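Local coordinates for protein peptide amidase (Stenotrophomonas maltophilia, PDB 1M22) that probably hydrolyses amide bonds as a member of the amidase signature family of serine hydrolases, at residues 284-287 / 288-291; 293-296 / 297-300. One frame throughout, in Å; residues are numbered along the deposited sequence.

Contact 1: 284-287 / 288-291; sequences LKYR and GMPP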
loop_
_atom_site.group_PDB
_atom_site.type_symbol
_atom_site.label_atom_id
_atom_site.label_comp_id
_atom_site.label_asym_id
_atom_site.label_seq_id
_atom_site.Cartn_x
_atom_site.Cartn_y
_atom_site.Cartn_z
ATOM N N LEU A 284 6.328 -14.480 -16.443
ATOM C CA LEU A 284 5.501 -14.434 -17.647
ATOM C C LEU A 284 4.982 -15.826 -18.001
ATOM O O LEU A 284 3.978 -15.959 -18.703
ATOM C CB LEU A 284 6.304 -13.890 -18.834
ATOM C CG LEU A 284 6.830 -12.455 -18.774
ATOM C CD1 LEU A 284 7.630 -12.163 -20.037
ATOM C CD2 LEU A 284 5.673 -11.476 -18.637
ATOM N N LYS A 285 5.669 -16.856 -17.514
ATOM C CA LYS A 285 5.281 -18.235 -17.796
ATOM C C LYS A 285 4.583 -18.914 -16.623
ATOM O O LYS A 285 4.371 -20.128 -16.631
ATOM C CB LYS A 285 6.508 -19.050 -18.212
ATOM C CG LYS A 285 7.292 -18.441 -19.366
ATOM C CD LYS A 285 6.399 -18.106 -20.556
ATOM C CE LYS A 285 5.763 -19.346 -21.167
ATOM N NZ LYS A 285 4.891 -18.997 -22.325
ATOM N N TYR A 286 4.235 -18.127 -15.613
ATOM C CA TYR A 286 3.532 -18.633 -14.442
ATOM C C TYR A 286 2.243 -19.275 -14.955
ATOM O O TYR A 286 1.620 -18.768 -15.887
ATOM C CB TYR A 286 3.246 -17.459 -13.500
ATOM C CG TYR A 286 2.497 -17.789 -12.229
ATOM C CD1 TYR A 286 1.104 -17.792 -12.199
ATOM C CD2 TYR A 286 3.183 -18.048 -11.042
ATOM C CE1 TYR A 286 0.411 -18.036 -11.016
ATOM C CE2 TYR A 286 2.498 -18.297 -9.854
ATOM C CZ TYR A 286 1.114 -18.286 -9.850
ATOM O OH TYR A 286 0.433 -18.499 -8.673
ATOM N N ARG A 287 1.854 -20.401 -14.365
ATOM C CA ARG A 287 0.654 -21.112 -14.797
ATOM C C ARG A 287 -0.576 -20.215 -14.950
ATOM O O ARG A 287 -1.043 -19.614 -13.979
ATOM C CB ARG A 287 0.333 -22.248 -13.819
ATOM C CG ARG A 287 -0.792 -23.165 -14.286
ATOM C CD ARG A 287 -1.128 -24.220 -13.242
ATOM N NE ARG A 287 -1.710 -23.639 -12.034
ATOM C CZ ARG A 287 -2.883 -23.013 -11.991
ATOM N NH1 ARG A 287 -3.611 -22.884 -13.093
ATOM N NH2 ARG A 287 -3.331 -22.517 -10.845
ATOM N N GLY A 288 -1.093 -20.136 -16.175
ATOM C CA GLY A 288 -2.269 -19.327 -16.448
ATOM C C GLY A 288 -1.986 -17.870 -16.777
ATOM O O GLY A 288 -2.891 -17.130 -17.161
ATOM N N MET A 289 -0.729 -17.461 -16.646
ATOM C CA MET A 289 -0.347 -16.074 -16.905
ATOM C C MET A 289 -0.210 -15.652 -18.373
ATOM O O MET A 289 -0.634 -14.559 -18.743
ATOM C CB MET A 289 0.960 -15.755 -16.174
ATOM C CG MET A 289 1.279 -14.264 -16.067
ATOM S SD MET A 289 0.147 -13.368 -14.965
ATOM C CE MET A 289 0.813 -13.811 -13.370
ATOM N N PRO A 290 0.378 -16.506 -19.231
ATOM C CA PRO A 290 0.536 -16.131 -20.640
ATOM C C PRO A 290 -0.644 -15.428 -21.317
ATOM O O PRO A 290 -0.473 -14.373 -21.926
ATOM C CB PRO A 290 0.896 -17.456 -21.307
ATOM C CG PRO A 290 1.720 -18.119 -20.258
ATOM C CD PRO A 290 0.911 -17.862 -18.995
ATOM N N PRO A 291 -1.857 -15.994 -21.222
ATOM C CA PRO A 291 -3.014 -15.357 -21.860
ATOM C C PRO A 291 -3.316 -13.962 -21.318
ATOM O O PRO A 291 -3.688 -13.056 -22.068
ATOM C CB PRO A 291 -4.153 -16.333 -21.572
ATOM C CG PRO A 291 -3.452 -17.652 -21.417
ATOM C CD PRO A 291 -2.238 -17.279 -20.612
#

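Contact 2: 293-296 / 297-300; sequences IEQA and ATEL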
loop_
_atom_site.group_PDB
_atom_site.type_symbol
_atom_site.label_atom_id
_atom_site.label_comp_id
_atom_site.label_asym_id
_atom_site.label_seq_id
_atom_site.Cartn_x
_atom_site.Cartn_y
_atom_site.Cartn_z
ATOM N N ILE A 293 -1.154 -11.733 -19.657
ATOM C CA ILE A 293 -0.156 -10.727 -19.984
ATOM C C ILE A 293 -0.129 -10.437 -21.486
ATOM O O ILE A 293 0.172 -9.315 -21.891
ATOM C CB ILE A 293 1.250 -11.135 -19.466
ATOM C CG1 ILE A 293 2.192 -9.931 -19.527
ATOM C CG2 ILE A 293 1.795 -12.304 -20.261
ATOM C CD1 ILE A 293 1.771 -8.774 -18.634
ATOM N N GLU A 294 -0.455 -11.431 -22.310
ATOM C CA GLU A 294 -0.494 -11.219 -23.756
ATOM C C GLU A 294 -1.636 -10.265 -24.082
ATOM O O GLU A 294 -1.488 -9.348 -24.894
ATOM C CB GLU A 294 -0.720 -12.536 -24.501
ATOM C CG GLU A 294 0.517 -13.388 -24.664
ATOM C CD GLU A 294 0.238 -14.675 -25.414
ATOM O OE1 GLU A 294 -0.634 -15.447 -24.964
ATOM O OE2 GLU A 294 0.889 -14.916 -26.452
ATOM N N GLN A 295 -2.781 -10.486 -23.444
ATOM C CA GLN A 295 -3.940 -9.637 -23.671
ATOM C C GLN A 295 -3.642 -8.215 -23.207
ATOM O O GLN A 295 -4.027 -7.250 -23.864
ATOM C CB GLN A 295 -5.155 -10.178 -22.920
ATOM C CG GLN A 295 -6.435 -9.415 -23.208
ATOM C CD GLN A 295 -6.806 -9.437 -24.680
ATOM O OE1 GLN A 295 -6.955 -10.503 -25.279
ATOM N NE2 GLN A 295 -6.957 -8.256 -25.270
ATOM N N ALA A 296 -2.960 -8.091 -22.071
ATOM C CA ALA A 296 -2.617 -6.776 -21.536
ATOM C C ALA A 296 -1.717 -6.019 -22.504
ATOM O O ALA A 296 -1.913 -4.829 -22.741
ATOM C CB ALA A 296 -1.926 -6.922 -20.192
ATOM N N ALA A 297 -0.726 -6.708 -23.060
ATOM C CA ALA A 297 0.185 -6.078 -24.007
ATOM C C ALA A 297 -0.600 -5.593 -25.221
ATOM O O ALA A 297 -0.375 -4.490 -25.719
ATOM C CB ALA A 297 1.264 -7.062 -24.434
ATOM N N THR A 298 -1.527 -6.421 -25.696
ATOM C CA THR A 298 -2.344 -6.054 -26.844
ATOM C C THR A 298 -3.186 -4.818 -26.534
ATOM O O THR A 298 -3.295 -3.915 -27.365
ATOM C CB THR A 298 -3.267 -7.215 -27.260
ATOM O OG1 THR A 298 -2.465 -8.312 -27.718
ATOM C CG2 THR A 298 -4.212 -6.785 -28.377
ATOM N N GLU A 299 -3.780 -4.771 -25.343
ATOM C CA GLU A 299 -4.593 -3.619 -24.963
ATOM C C GLU A 299 -3.733 -2.354 -24.927
ATOM O O GLU A 299 -4.166 -1.295 -25.372
ATOM C CB GLU A 299 -5.247 -3.836 -23.594
ATOM C CG GLU A 299 -6.288 -4.961 -23.528
ATOM C CD GLU A 299 -7.522 -4.710 -24.391
ATOM O OE1 GLU A 299 -7.891 -3.538 -24.610
ATOM O OE2 GLU A 299 -8.142 -5.698 -24.837
ATOM N N LEU A 300 -2.519 -2.466 -24.395
ATOM C CA LEU A 300 -1.614 -1.322 -24.329
ATOM C C LEU A 300 -1.290 -0.818 -25.736
ATOM O O LEU A 300 -1.291 0.386 -25.989
ATOM C CB LEU A 300 -0.322 -1.707 -23.597
ATOM C CG LEU A 300 -0.460 -2.024 -22.103
ATOM C CD1 LEU A 300 0.850 -2.581 -21.570
ATOM C CD2 LEU A 300 -0.852 -0.768 -21.343
#

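Contact 1: 284-287 / 288-291
Y286 and M289 meet on the tightly packed side of this turn, where the two CB atoms lie 3.9 Å apart and the side chains run obliquely past one another. The thioether of M289 is bent twice, which carries CE back beside the tyrosine ring to 4.2 Å from CD1 of Y286, at a slant to the ring. Next to this pair the backbone closes: M289 N donates to Y286 O at 2.8 Å with an N-H...O angle of 159°, the donor standing 32° off the carbonyl plane. The same oxygen is lined by carbon, with CD of P290 at 3.3 Å from Y286 O. This is a type II beta turn from Y286 to M289, linking the 3-10 segment that includes L284 and K285 to the chain leading into helix 289-302. G288 fills its third position with a positive phi of 87°, where a CB would be jammed against the carbonyl oxygen of R287. Chain reversal also brings L284 O over the proline ring, 3.5 Å from CG of P290. M289 is buried, and both it and L284 reach P416 of strand 412-416, so the packed side of the turn faces the sheet. The ring of Y286 is held further by an edge-to-face contact with F431 and by the bond between its hydroxyl and V420 N. The outer side is much looser. K285 folds back at chi2 and chi3, and NZ comes within 3.9 Å of CG of P290, a mere brush between chains crossing at about a right angle. R287 is exposed, and its side chain runs away from the turn, bent at chi3, to a salt bridge of NH2 with OD2 of D455.

Contact 2: 293-296 / 297-300
The backbone of I293 to L300 is joined by four successive i to i+4 hydrogen bonds: A297 N to I293 O, T298 N to E294 O, E299 N to Q295 O and L300 N to A296 O. They are alike in length and straightness; the last measures 2.9 Å between L300 N and A296 O. Side-chain polar contacts add to this on the exposed side. Q295 and E299, one turn apart, cross obliquely, and NE2 of Q295 gives a weak bond to OE2 of E299 at 2.9 Å, bent to 124° at the hydrogen. The amide and carboxylate planes are turned 41° against each other. With CG of Q295 anti to its own N (chi1 -175°) and a bend at chi2, the amide is brought along the helix to the glutamate. The other carboxylate oxygen of E299 is taken by R483 in a salt bridge, a stronger tie that probably steadies the carboxylate. T298 turns OG1 back along the helix to 3.2 Å from E294 O. The segment belongs to helix 289-302, the crossover of a beta-alpha-beta unit between strands 275-279 and 306-310 at one edge of the large mixed sheet, where 306-310 is the outermost strand. Van der Waals contacts of carbons with backbone oxygens of the preceding turn form a further group: CG of L300 lies 3.2 Å from A296 O, and CB of A297 is 3.6 Å from I293 O. Apolar side chains cover the buried flank. L300 reaches I276 and I293 reaches L278, both on strand 275-279, while A296 and L300 meet Y480 of helix 470-484.

How the contacts relate
Contact 1 closes before contact 2 opens along the chain, and their centres lie about 13 Å apart, both about 25 Å from the centre of the chain. Helix 289-302 is common to them: contact 1 forms the turn that leads into its first residues, contact 2 a stretch further along it. They touch where CD2 of L284 packs on CG1 of I293 at 3.9 Å, tying the approach loop to the helix flank. Together they cover part of the connection between two neighbouring parallel strands, 275-279 and the outermost strand 306-310, away from the catalytic residues.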